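Local coordinates for DNA processing protein DprA (Streptococcus pneumoniae, PDB 3UQZ) that binds single-stranded DNA cooperatively, protects it from nucleases and helps load the RecA recombinase onto it during natural transformation, at residues K127-L132 / T148-A153; S14-Q19 / S44-P49; P72-L77 / G99-L104. All coordinates share one frame; numbering follows the deposited sequence.

How the contacts relate
From the N terminus the chain first closes contact 2, where the turn at 14-19 meets the turn at 44-49 and ties two helix junctions of the sterile alpha motif domain together. Contact 3 follows, bringing the edge strand 73-75 against the 3-10 segment that starts at L101, beside the sheet of the Rossmann-like domain. Contact 1 comes last and joins helices 119-130 and 146-157, two helices of that same domain. The three loops run in series, and none encloses or crosses another. Contacts 1 and 2 lie on opposite sides of the chain's centre, their own centres about 41 Å apart; that of contact 3 is about 24 Å from contact 1's and about 25 Å from contact 2's.

Contact 1: K127-L132 / T148-A153; sequences KVIQGL and TAAHMA
I129 reaches across from helix 119-130 and lays both ends of its branched side chain on the backbone and methyl groups of helix 146-157. Its two arms divide the work. CG2 stands anti to the backbone N and meets the methyl of A153, I129 CG2 to A153 CB being 3.8 Å. The other arm starts beside the backbone N (chi1 -72°) and runs out nearly extended through CG1, which carries CD1 to A150, three residues before A153. There I129 CD1 lies 3.6 Å from the carbonyl A150 O and 4.1 Å from A150 CB, an apolar methyl resting on the helix backbone as much as on a side chain. A153 CB points at the isoleucine and is 4.0 Å from I129 CD1 as well, so both arms border on one methyl. The CA atoms of I129 and A153 are 6.5 Å apart, a closeness consistent with the small alanines on the second helix. These are successive helices of the Rossmann-like domain, joined through strand 137-140 in a beta-alpha-beta-alpha run, and they pack side by side against the parallel part of its sheet. A150 and L132 both touch I138 on that intervening strand, while V128 turns to V276 of helix 273-279 and to I251 of the second subunit. Beside the apolar patch the contact turns polar: Q130 is exposed, and one water links its side chain to the second helix, donating to A153 O at 2.6 Å and receiving a weak bond from Q130 NE2 at 3.4 Å.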
ATOM      1  N   LYS A 127     -10.856   1.504 -14.209  1.00 36.72           N
ATOM      2  CA  LYS A 127      -9.853   0.513 -14.599  1.00 36.80           C
ATOM      3  C   LYS A 127     -10.031  -0.785 -13.792  1.00 40.34           C
ATOM      4  O   LYS A 127     -10.080  -1.860 -14.395  1.00 41.28           O
ATOM      5  CB  LYS A 127      -8.431   1.091 -14.445  1.00 39.57           C
ATOM      6  CG  LYS A 127      -7.309   0.186 -14.958  1.00 54.70           C
ATOM      7  CD  LYS A 127      -5.942   0.786 -14.669  1.00 71.42           C
ATOM      8  CE  LYS A 127      -4.790  -0.114 -15.052  1.00 86.78           C
ATOM      9  NZ  LYS A 127      -4.524  -1.138 -14.010  1.00 96.76           N
ATOM     10  N   VAL A 128     -10.144  -0.679 -12.447  1.00 34.07           N
ATOM     11  CA  VAL A 128     -10.363  -1.822 -11.553  1.00 33.71           C
ATOM     12  C   VAL A 128     -11.685  -2.552 -11.906  1.00 39.36           C
ATOM     13  O   VAL A 128     -11.677  -3.778 -12.022  1.00 39.30           O
ATOM     14  CB  VAL A 128     -10.257  -1.444 -10.046  1.00 36.52           C
ATOM     15  CG1 VAL A 128     -10.586  -2.635  -9.133  1.00 36.00           C
ATOM     16  CG2 VAL A 128      -8.873  -0.890  -9.722  1.00 35.81           C
ATOM     17  N   ILE A 129     -12.789  -1.805 -12.126  1.00 36.13           N
ATOM     18  CA  ILE A 129     -14.086  -2.390 -12.482  1.00 36.04           C
ATOM     19  C   ILE A 129     -14.035  -3.120 -13.825  1.00 42.86           C
ATOM     20  O   ILE A 129     -14.550  -4.234 -13.923  1.00 43.94           O
ATOM     21  CB  ILE A 129     -15.254  -1.376 -12.350  1.00 38.90           C
ATOM     22  CG1 ILE A 129     -15.543  -1.100 -10.856  1.00 38.97           C
ATOM     23  CG2 ILE A 129     -16.536  -1.849 -13.098  1.00 38.89           C
ATOM     24  CD1 ILE A 129     -16.377   0.076 -10.602  1.00 41.72           C
ATOM     25  N   GLN A 130     -13.381  -2.519 -14.843  1.00 40.41           N
ATOM     26  CA  GLN A 130     -13.228  -3.129 -16.167  1.00 40.01           C
ATOM     27  C   GLN A 130     -12.535  -4.492 -16.058  1.00 43.16           C
ATOM     28  O   GLN A 130     -13.009  -5.454 -16.651  1.00 43.54           O
ATOM     29  CB  GLN A 130     -12.476  -2.190 -17.116  1.00 41.61           C
ATOM     30  CG  GLN A 130     -13.374  -1.145 -17.776  1.00 56.69           C
ATOM     31  CD  GLN A 130     -12.639   0.079 -18.305  1.00 69.83           C
ATOM     32  OE1 GLN A 130     -11.411   0.222 -18.198  1.00 59.68           O
ATOM     33  NE2 GLN A 130     -13.392   1.006 -18.882  1.00 61.98           N
ATOM     34  N   GLY A 131     -11.495  -4.571 -15.226  1.00 39.24           N
ATOM     35  CA  GLY A 131     -10.734  -5.787 -14.947  1.00 38.79           C
ATOM     36  C   GLY A 131     -11.499  -6.872 -14.210  1.00 44.09           C
ATOM     37  O   GLY A 131     -11.045  -8.017 -14.178  1.00 44.92           O
ATOM     38  N   LEU A 132     -12.662  -6.529 -13.601  1.00 40.30           N
ATOM     39  CA  LEU A 132     -13.531  -7.475 -12.894  1.00 39.32           C
ATOM     40  C   LEU A 132     -14.293  -8.371 -13.883  1.00 46.41           C
ATOM     41  O   LEU A 132     -14.751  -9.445 -13.502  1.00 46.84           O
ATOM     42  CB  LEU A 132     -14.504  -6.765 -11.932  1.00 38.12           C
ATOM     43  CG  LEU A 132     -13.895  -6.119 -10.674  1.00 40.36           C
ATOM     44  CD1 LEU A 132     -14.931  -5.303  -9.947  1.00 39.47           C
ATOM     45  CD2 LEU A 132     -13.296  -7.152  -9.728  1.00 39.07           C
ATOM     46  N   THR A 148     -20.565   7.520  -8.241  1.00 36.35           N
ATOM     47  CA  THR A 148     -21.073   7.738  -9.605  1.00 35.56           C
ATOM     48  C   THR A 148     -20.195   7.052 -10.657  1.00 38.73           C
ATOM     49  O   THR A 148     -20.722   6.419 -11.577  1.00 39.78           O
ATOM     50  CB  THR A 148     -21.285   9.236  -9.866  1.00 39.84           C
ATOM     51  OG1 THR A 148     -22.164   9.743  -8.859  1.00 42.16           O
ATOM     52  CG2 THR A 148     -21.866   9.520 -11.239  1.00 35.40           C
ATOM     53  N   ALA A 149     -18.869   7.154 -10.499  1.00 32.98           N
ATOM     54  CA  ALA A 149     -17.898   6.545 -11.405  1.00 32.01           C
ATOM     55  C   ALA A 149     -17.973   5.022 -11.346  1.00 36.76           C
ATOM     56  O   ALA A 149     -17.771   4.361 -12.361  1.00 36.71           O
ATOM     57  CB  ALA A 149     -16.499   7.017 -11.061  1.00 32.10           C
ATOM     58  N   ALA A 150     -18.298   4.473 -10.157  1.00 33.38           N
ATOM     59  CA  ALA A 150     -18.467   3.040  -9.931  1.00 32.55           C
ATOM     60  C   ALA A 150     -19.683   2.500 -10.713  1.00 35.50           C
ATOM     61  O   ALA A 150     -19.564   1.497 -11.422  1.00 35.31           O
ATOM     62  CB  ALA A 150     -18.621   2.761  -8.447  1.00 32.78           C
ATOM     63  N   HIS A 151     -20.832   3.203 -10.611  1.00 30.76           N
ATOM     64  CA  HIS A 151     -22.088   2.863 -11.270  1.00 30.35           C
ATOM     65  C   HIS A 151     -21.947   2.951 -12.784  1.00 37.78           C
ATOM     66  O   HIS A 151     -22.270   1.993 -13.472  1.00 38.01           O
ATOM     67  CB  HIS A 151     -23.218   3.783 -10.783  1.00 30.46           C
ATOM     68  CG  HIS A 151     -23.689   3.500  -9.386  1.00 33.14           C
ATOM     69  ND1 HIS A 151     -23.742   4.490  -8.428  1.00 34.13           N
ATOM     70  CD2 HIS A 151     -24.163   2.353  -8.848  1.00 34.02           C
ATOM     71  CE1 HIS A 151     -24.233   3.916  -7.347  1.00 33.00           C
ATOM     72  NE2 HIS A 151     -24.490   2.630  -7.548  1.00 33.37           N
HETATM   73  N   MSE A 152     -21.410   4.073 -13.300  1.00 36.59           N
HETATM   74  CA  MSE A 152     -21.197   4.280 -14.737  1.00 36.91           C
HETATM   75  C   MSE A 152     -20.240   3.273 -15.380  1.00 39.82           C
HETATM   76  O   MSE A 152     -20.483   2.844 -16.509  1.00 40.48           O
HETATM   77  CB  MSE A 152     -20.809   5.729 -15.034  1.00 39.34           C
HETATM   78  CG  MSE A 152     -21.949   6.698 -14.761  1.00 46.69           C
HETATM   79 SE   MSE A 152     -21.450   8.539 -14.930  0.74 55.39          SE
HETATM   80  CE  MSE A 152     -21.198   8.466 -16.778  1.00 52.78           C
ATOM     81  N   ALA A 153     -19.203   2.857 -14.651  1.00 35.75           N
ATOM     82  CA  ALA A 153     -18.247   1.861 -15.125  1.00 36.16           C
ATOM     83  C   ALA A 153     -18.892   0.471 -15.265  1.00 40.87           C
ATOM     84  O   ALA A 153     -18.580  -0.255 -16.213  1.00 41.90           O
ATOM     85  CB  ALA A 153     -17.049   1.800 -14.197  1.00 36.92           C
TER
HETATM   86  O   HOH W   1     -16.415   0.146 -17.501  1.00 63.67           O

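Contact 2: S14-Q19 / S44-P49; sequences SGLTNQ and SGCRNP
L16 and the pair S44 and C46 meet through apolar contacts that are few and rather long. The leucine splits its two methyls between the partners: L16 CD2 lies 4.2 Å from S44 CB, and L16 CD1 lies 4.3 Å from C46 CB. Both partners direct their CB atoms at the leucine, so it is met by the base of each side chain. With chi1 at -105° the fork of L16 comes nearer the opposite turn than its CB does. The same leucine also touches L11, I21 and F52, which places it among helices 5-13, 18-28 and 49-58. The small helical domain is of the sterile alpha motif kind, and here two of its interhelical turns face each other, one between helices 5-13 and 18-28, the other between 37-43 and 49-58. No hydrogen bond joins the two segments; each has its own partners. S44 OG bonds back to A41 O in the preceding helix, its main partner, and receives a weak bond of 3.4 Å from C46 N; with chi1 at 71° the hydroxyl lies between backbone N and carbonyl carbon, where it can serve both. N18, at the start of helix 18-28, bonds through its amide to A91 and V93, reaching the neighbouring domain. G15, at positive phi in a Schellman motif, is the first residue to leave helical angles after helix 5-13, as G45, also at positive phi, is after helix 37-43. T17 then N-caps helix 18-28 with its side chain, and N48 occupies the N-cap position of helix 49-58.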
ATOM      1  N   SER A  14     -44.430   4.348  14.486  1.00 40.37           N
ATOM      2  CA  SER A  14     -44.901   4.531  15.856  1.00 39.87           C
ATOM      3  C   SER A  14     -43.756   4.949  16.777  1.00 45.27           C
ATOM      4  O   SER A  14     -43.993   5.269  17.942  1.00 45.49           O
ATOM      5  CB  SER A  14     -45.564   3.257  16.365  1.00 42.59           C
ATOM      6  OG  SER A  14     -46.608   2.831  15.505  1.00 48.66           O
ATOM      7  N   GLY A  15     -42.529   4.939  16.249  1.00 41.77           N
ATOM      8  CA  GLY A  15     -41.337   5.368  16.967  1.00 41.35           C
ATOM      9  C   GLY A  15     -40.330   4.299  17.330  1.00 46.93           C
ATOM     10  O   GLY A  15     -39.365   4.595  18.039  1.00 48.74           O
ATOM     11  N   LEU A  16     -40.522   3.060  16.853  1.00 42.15           N
ATOM     12  CA  LEU A  16     -39.592   1.973  17.155  1.00 41.29           C
ATOM     13  C   LEU A  16     -38.383   2.016  16.223  1.00 45.63           C
ATOM     14  O   LEU A  16     -38.544   2.202  15.011  1.00 45.20           O
ATOM     15  CB  LEU A  16     -40.314   0.616  17.088  1.00 40.92           C
ATOM     16  CG  LEU A  16     -40.662  -0.083  18.426  1.00 45.14           C
ATOM     17  CD1 LEU A  16     -41.159   0.897  19.486  1.00 44.94           C
ATOM     18  CD2 LEU A  16     -41.663  -1.217  18.212  1.00 45.68           C
ATOM     19  N   THR A  17     -37.169   1.881  16.794  1.00 41.75           N
ATOM     20  CA  THR A  17     -35.923   1.866  16.018  1.00 40.55           C
ATOM     21  C   THR A  17     -35.764   0.495  15.374  1.00 44.76           C
ATOM     22  O   THR A  17     -36.375  -0.476  15.827  1.00 44.35           O
ATOM     23  CB  THR A  17     -34.688   2.176  16.884  1.00 38.27           C
ATOM     24  OG1 THR A  17     -34.489   1.117  17.814  1.00 35.81           O
ATOM     25  CG2 THR A  17     -34.771   3.509  17.586  1.00 35.39           C
ATOM     26  N   ASN A  18     -34.914   0.414  14.342  1.00 41.40           N
ATOM     27  CA  ASN A  18     -34.603  -0.829  13.643  1.00 40.61           C
ATOM     28  C   ASN A  18     -34.118  -1.908  14.614  1.00 44.21           C
ATOM     29  O   ASN A  18     -34.563  -3.051  14.511  1.00 43.77           O
ATOM     30  CB  ASN A  18     -33.558  -0.568  12.584  1.00 41.17           C
ATOM     31  CG  ASN A  18     -33.395  -1.710  11.650  1.00 50.98           C
ATOM     32  OD1 ASN A  18     -34.088  -1.789  10.639  1.00 40.62           O
ATOM     33  ND2 ASN A  18     -32.485  -2.626  11.976  1.00 40.49           N
ATOM     34  N   GLN A  19     -33.219  -1.544  15.562  1.00 41.38           N
ATOM     35  CA  GLN A  19     -32.735  -2.491  16.572  1.00 41.33           C
ATOM     36  C   GLN A  19     -33.889  -2.981  17.449  1.00 45.73           C
ATOM     37  O   GLN A  19     -33.958  -4.179  17.734  1.00 46.17           O
ATOM     38  CB  GLN A  19     -31.623  -1.886  17.442  1.00 42.59           C
ATOM     39  CG  GLN A  19     -30.233  -2.458  17.171  1.00 59.93           C
ATOM     40  CD  GLN A  19     -30.133  -3.969  17.246  1.00 81.07           C
ATOM     41  OE1 GLN A  19     -30.787  -4.639  18.060  1.00 77.13           O
ATOM     42  NE2 GLN A  19     -29.284  -4.535  16.404  1.00 72.58           N
ATOM     43  N   SER A  44     -39.474  -4.865  22.769  1.00 54.25           N
ATOM     44  CA  SER A  44     -38.715  -3.811  22.089  1.00 54.39           C
ATOM     45  C   SER A  44     -37.687  -3.111  22.984  1.00 60.49           C
ATOM     46  O   SER A  44     -36.632  -2.705  22.494  1.00 60.70           O
ATOM     47  CB  SER A  44     -39.659  -2.770  21.498  1.00 57.10           C
ATOM     48  OG  SER A  44     -40.269  -1.992  22.513  1.00 63.24           O
ATOM     49  N   GLY A  45     -38.016  -2.960  24.266  1.00 57.53           N
ATOM     50  CA  GLY A  45     -37.161  -2.295  25.240  1.00 57.45           C
ATOM     51  C   GLY A  45     -37.137  -0.787  25.087  1.00 62.15           C
ATOM     52  O   GLY A  45     -36.154  -0.147  25.476  1.00 61.62           O
ATOM     53  N   CYS A  46     -38.216  -0.205  24.521  1.00 59.51           N
ATOM     54  CA  CYS A  46     -38.318   1.242  24.347  1.00 60.15           C
ATOM     55  C   CYS A  46     -38.547   1.921  25.697  1.00 66.56           C
ATOM     56  O   CYS A  46     -39.141   1.315  26.597  1.00 65.82           O
ATOM     57  CB  CYS A  46     -39.396   1.612  23.330  1.00 60.09           C
ATOM     58  SG  CYS A  46     -41.071   1.149  23.820  1.00 63.70           S
ATOM     59  N   ARG A  47     -38.047   3.166  25.834  1.00 65.30           N
ATOM     60  CA  ARG A  47     -38.132   3.966  27.058  1.00 66.14           C
ATOM     61  C   ARG A  47     -39.574   4.143  27.555  1.00 70.24           C
ATOM     62  O   ARG A  47     -39.858   3.820  28.710  1.00 69.91           O
ATOM     63  CB  ARG A  47     -37.417   5.332  26.891  1.00 68.82           C
ATOM     64  CG  ARG A  47     -35.884   5.276  26.803  1.00 87.29           C
ATOM     65  CD  ARG A  47     -35.207   5.090  28.155  1.00102.79           C
ATOM     66  NE  ARG A  47     -33.873   4.509  28.021  1.00114.40           N
ATOM     67  CZ  ARG A  47     -32.737   5.193  28.121  1.00128.78           C
ATOM     68  NH1 ARG A  47     -32.769   6.501  28.373  1.00115.90           N
ATOM     69  NH2 ARG A  47     -31.570   4.588  27.982  1.00115.18           N
ATOM     70  N   ASN A  48     -40.486   4.600  26.671  1.00 66.39           N
ATOM     71  CA  ASN A  48     -41.885   4.835  27.024  1.00 65.97           C
ATOM     72  C   ASN A  48     -42.855   3.941  26.227  1.00 66.57           C
ATOM     73  O   ASN A  48     -43.304   4.332  25.138  1.00 65.84           O
ATOM     74  CB  ASN A  48     -42.244   6.329  26.895  1.00 71.70           C
ATOM     75  CG  ASN A  48     -41.615   7.254  27.916  1.00103.04           C
ATOM     76  OD1 ASN A  48     -40.406   7.209  28.192  1.00 98.38           O
ATOM     77  ND2 ASN A  48     -42.423   8.168  28.449  1.00 95.05           N
ATOM     78  N   PRO A  49     -43.207   2.745  26.774  1.00 61.34           N
ATOM     79  CA  PRO A  49     -44.136   1.846  26.064  1.00 60.29           C
ATOM     80  C   PRO A  49     -45.519   2.441  25.818  1.00 61.78           C
ATOM     81  O   PRO A  49     -46.101   2.183  24.765  1.00 61.35           O
ATOM     82  CB  PRO A  49     -44.209   0.618  26.983  1.00 62.19           C
ATOM     83  CG  PRO A  49     -42.976   0.671  27.806  1.00 66.91           C
ATOM     84  CD  PRO A  49     -42.759   2.130  28.042  1.00 62.84           C
TER

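Contact 3: P72-L77 / G99-L104; sequences PSFSIL and GNLDLL
F74, on the edge strand 73-75 of the Rossmann-like domain's mixed sheet, sets CE2 and CZ of its ring against the paired methyls of L101 and L104, both on one side of the ring, in the 3-10 segment that follows strand 94-99. The close part of the contact is this one cluster. F74 CE2 lies 3.7 Å from L101 CD2, and F74 CZ lies 3.7 Å from L104 CD1; both methyls approach the ring obliquely. The leucines start beside their backbone N atoms (chi1 -79° and -63°) and extend toward the phenyl, L104 from the opposite direction and L101 sliding past it. L191 of strand 189-192 touches both F74 and L104, while L189 touches L101 and L104, so the cluster rests on the sheet. The backbones themselves stay apart, with the CA atoms of F74 and L101 9.7 Å from each other. Away from the ring the two segments diverge, and S75 OG bonds to N5 as well as to L77 N. L77, exposed, closes an ST turn: L77 N donates to S75 OG at 3.3 Å. On the other segment D102, partly exposed, pairs with K105 in a salt bridge. An Asx turn opens the 3-10 segment: D102 N donates to N100 OD1 at 3.2 Å from well above the amide carbonyl plane.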
ATOM      1  N   PRO A  72     -42.702  -1.180  -3.864  1.00 30.99           N
ATOM      2  CA  PRO A  72     -42.665  -2.527  -3.260  1.00 30.81           C
ATOM      3  C   PRO A  72     -41.602  -2.646  -2.165  1.00 35.44           C
ATOM      4  O   PRO A  72     -40.769  -1.748  -2.011  1.00 35.43           O
ATOM      5  CB  PRO A  72     -42.374  -3.454  -4.453  1.00 32.12           C
ATOM      6  CG  PRO A  72     -41.713  -2.593  -5.446  1.00 36.22           C
ATOM      7  CD  PRO A  72     -42.295  -1.222  -5.284  1.00 31.91           C
ATOM      8  N   SER A  73     -41.645  -3.745  -1.394  1.00 30.93           N
ATOM      9  CA  SER A  73     -40.719  -3.955  -0.289  1.00 29.89           C
ATOM     10  C   SER A  73     -40.519  -5.426   0.027  1.00 34.59           C
ATOM     11  O   SER A  73     -41.191  -6.289  -0.540  1.00 35.76           O
ATOM     12  CB  SER A  73     -41.212  -3.213   0.957  1.00 31.42           C
ATOM     13  OG  SER A  73     -42.546  -3.560   1.296  1.00 32.51           O
ATOM     14  N   PHE A  74     -39.558  -5.703   0.916  1.00 30.42           N
ATOM     15  CA  PHE A  74     -39.226  -7.012   1.471  1.00 29.94           C
ATOM     16  C   PHE A  74     -38.598  -6.794   2.841  1.00 33.64           C
ATOM     17  O   PHE A  74     -37.988  -5.745   3.076  1.00 32.24           O
ATOM     18  CB  PHE A  74     -38.329  -7.855   0.538  1.00 31.76           C
ATOM     19  CG  PHE A  74     -36.911  -7.367   0.325  1.00 33.18           C
ATOM     20  CD1 PHE A  74     -35.864  -7.860   1.102  1.00 35.50           C
ATOM     21  CD2 PHE A  74     -36.618  -6.426  -0.665  1.00 34.22           C
ATOM     22  CE1 PHE A  74     -34.557  -7.392   0.927  1.00 35.28           C
ATOM     23  CE2 PHE A  74     -35.307  -5.965  -0.844  1.00 36.61           C
ATOM     24  CZ  PHE A  74     -34.286  -6.457  -0.051  1.00 34.28           C
ATOM     25  N   SER A  75     -38.795  -7.749   3.762  1.00 31.20           N
ATOM     26  CA  SER A  75     -38.288  -7.646   5.132  1.00 31.23           C
ATOM     27  C   SER A  75     -37.348  -8.794   5.465  1.00 35.41           C
ATOM     28  O   SER A  75     -37.250  -9.753   4.698  1.00 35.15           O
ATOM     29  CB  SER A  75     -39.448  -7.621   6.126  1.00 34.29           C
ATOM     30  OG  SER A  75     -40.098  -8.880   6.207  1.00 37.58           O
ATOM     31  N   ILE A  76     -36.720  -8.726   6.650  1.00 32.03           N
ATOM     32  CA  ILE A  76     -35.839  -9.758   7.190  1.00 32.21           C
ATOM     33  C   ILE A  76     -36.593 -11.107   7.398  1.00 39.87           C
ATOM     34  O   ILE A  76     -35.951 -12.135   7.593  1.00 41.35           O
ATOM     35  CB  ILE A  76     -35.106  -9.219   8.459  1.00 34.44           C
ATOM     36  CG1 ILE A  76     -33.797 -10.013   8.764  1.00 34.31           C
ATOM     37  CG2 ILE A  76     -36.045  -9.096   9.665  1.00 33.91           C
ATOM     38  CD1 ILE A  76     -32.682  -9.220   9.490  1.00 35.27           C
ATOM     39  N   LEU A  77     -37.944 -11.098   7.324  1.00 37.23           N
ATOM     40  CA  LEU A  77     -38.806 -12.285   7.460  1.00 37.20           C
ATOM     41  C   LEU A  77     -38.968 -13.027   6.127  1.00 42.64           C
ATOM     42  O   LEU A  77     -39.237 -14.229   6.125  1.00 42.55           O
ATOM     43  CB  LEU A  77     -40.198 -11.911   8.028  1.00 36.84           C
ATOM     44  CG  LEU A  77     -40.257 -11.243   9.443  1.00 40.79           C
ATOM     45  CD1 LEU A  77     -41.695 -10.873   9.817  1.00 40.50           C
ATOM     46  CD2 LEU A  77     -39.623 -12.113  10.553  1.00 39.76           C
ATOM     47  N   GLY A  99     -36.894  -1.753  -8.980  1.00 29.52           N
ATOM     48  CA  GLY A  99     -36.123  -2.546  -9.919  1.00 29.53           C
ATOM     49  C   GLY A  99     -36.233  -4.049  -9.756  1.00 35.51           C
ATOM     50  O   GLY A  99     -37.232  -4.573  -9.250  1.00 34.31           O
ATOM     51  N   ASN A 100     -35.180  -4.743 -10.208  1.00 33.85           N
ATOM     52  CA  ASN A 100     -35.078  -6.189 -10.246  1.00 33.67           C
ATOM     53  C   ASN A 100     -34.378  -6.767  -9.024  1.00 38.01           C
ATOM     54  O   ASN A 100     -33.166  -6.580  -8.853  1.00 37.31           O
ATOM     55  CB  ASN A 100     -34.384  -6.617 -11.554  1.00 32.33           C
ATOM     56  CG  ASN A 100     -34.357  -8.094 -11.837  1.00 52.42           C
ATOM     57  OD1 ASN A 100     -35.130  -8.901 -11.287  1.00 49.55           O
ATOM     58  ND2 ASN A 100     -33.480  -8.464 -12.750  1.00 42.51           N
ATOM     59  N   LEU A 101     -35.140  -7.529  -8.204  1.00 34.28           N
ATOM     60  CA  LEU A 101     -34.630  -8.196  -7.006  1.00 33.31           C
ATOM     61  C   LEU A 101     -33.673  -9.338  -7.323  1.00 37.71           C
ATOM     62  O   LEU A 101     -33.002  -9.809  -6.407  1.00 38.06           O
ATOM     63  CB  LEU A 101     -35.775  -8.725  -6.126  1.00 32.98           C
ATOM     64  CG  LEU A 101     -36.521  -7.748  -5.224  1.00 36.82           C
ATOM     65  CD1 LEU A 101     -37.462  -8.498  -4.294  1.00 36.20           C
ATOM     66  CD2 LEU A 101     -35.573  -6.904  -4.391  1.00 37.93           C
ATOM     67  N   ASP A 102     -33.615  -9.799  -8.591  1.00 34.58           N
ATOM     68  CA  ASP A 102     -32.736 -10.904  -8.989  1.00 35.62           C
ATOM     69  C   ASP A 102     -31.253 -10.586  -8.805  1.00 38.60           C
ATOM     70  O   ASP A 102     -30.457 -11.497  -8.574  1.00 38.34           O
ATOM     71  CB  ASP A 102     -33.027 -11.367 -10.423  1.00 38.49           C
ATOM     72  CG  ASP A 102     -34.346 -12.109 -10.589  1.00 53.47           C
ATOM     73  OD1 ASP A 102     -34.812 -12.735  -9.598  1.00 51.74           O
ATOM     74  OD2 ASP A 102     -34.902 -12.087 -11.714  1.00 63.54           O
ATOM     75  N   LEU A 103     -30.901  -9.287  -8.845  1.00 33.28           N
ATOM     76  CA  LEU A 103     -29.542  -8.793  -8.653  1.00 31.95           C
ATOM     77  C   LEU A 103     -28.995  -9.154  -7.270  1.00 35.03           C
ATOM     78  O   LEU A 103     -27.777  -9.279  -7.121  1.00 34.43           O
ATOM     79  CB  LEU A 103     -29.481  -7.279  -8.893  1.00 31.62           C
ATOM     80  CG  LEU A 103     -29.262  -6.823 -10.352  1.00 35.13           C
ATOM     81  CD1 LEU A 103     -30.526  -6.892 -11.148  1.00 35.21           C
ATOM     82  CD2 LEU A 103     -28.831  -5.394 -10.397  1.00 36.83           C
ATOM     83  N   LEU A 104     -29.890  -9.402  -6.285  1.00 31.15           N
ATOM     84  CA  LEU A 104     -29.505  -9.806  -4.927  1.00 30.61           C
ATOM     85  C   LEU A 104     -29.033 -11.262  -4.885  1.00 36.45           C
ATOM     86  O   LEU A 104     -28.499 -11.691  -3.867  1.00 35.98           O
ATOM     87  CB  LEU A 104     -30.670  -9.614  -3.935  1.00 30.29           C
ATOM     88  CG  LEU A 104     -31.210  -8.208  -3.674  1.00 34.36           C
ATOM     89  CD1 LEU A 104     -32.448  -8.277  -2.758  1.00 33.76           C
ATOM     90  CD2 LEU A 104     -30.142  -7.297  -3.044  1.00 36.91           C
TER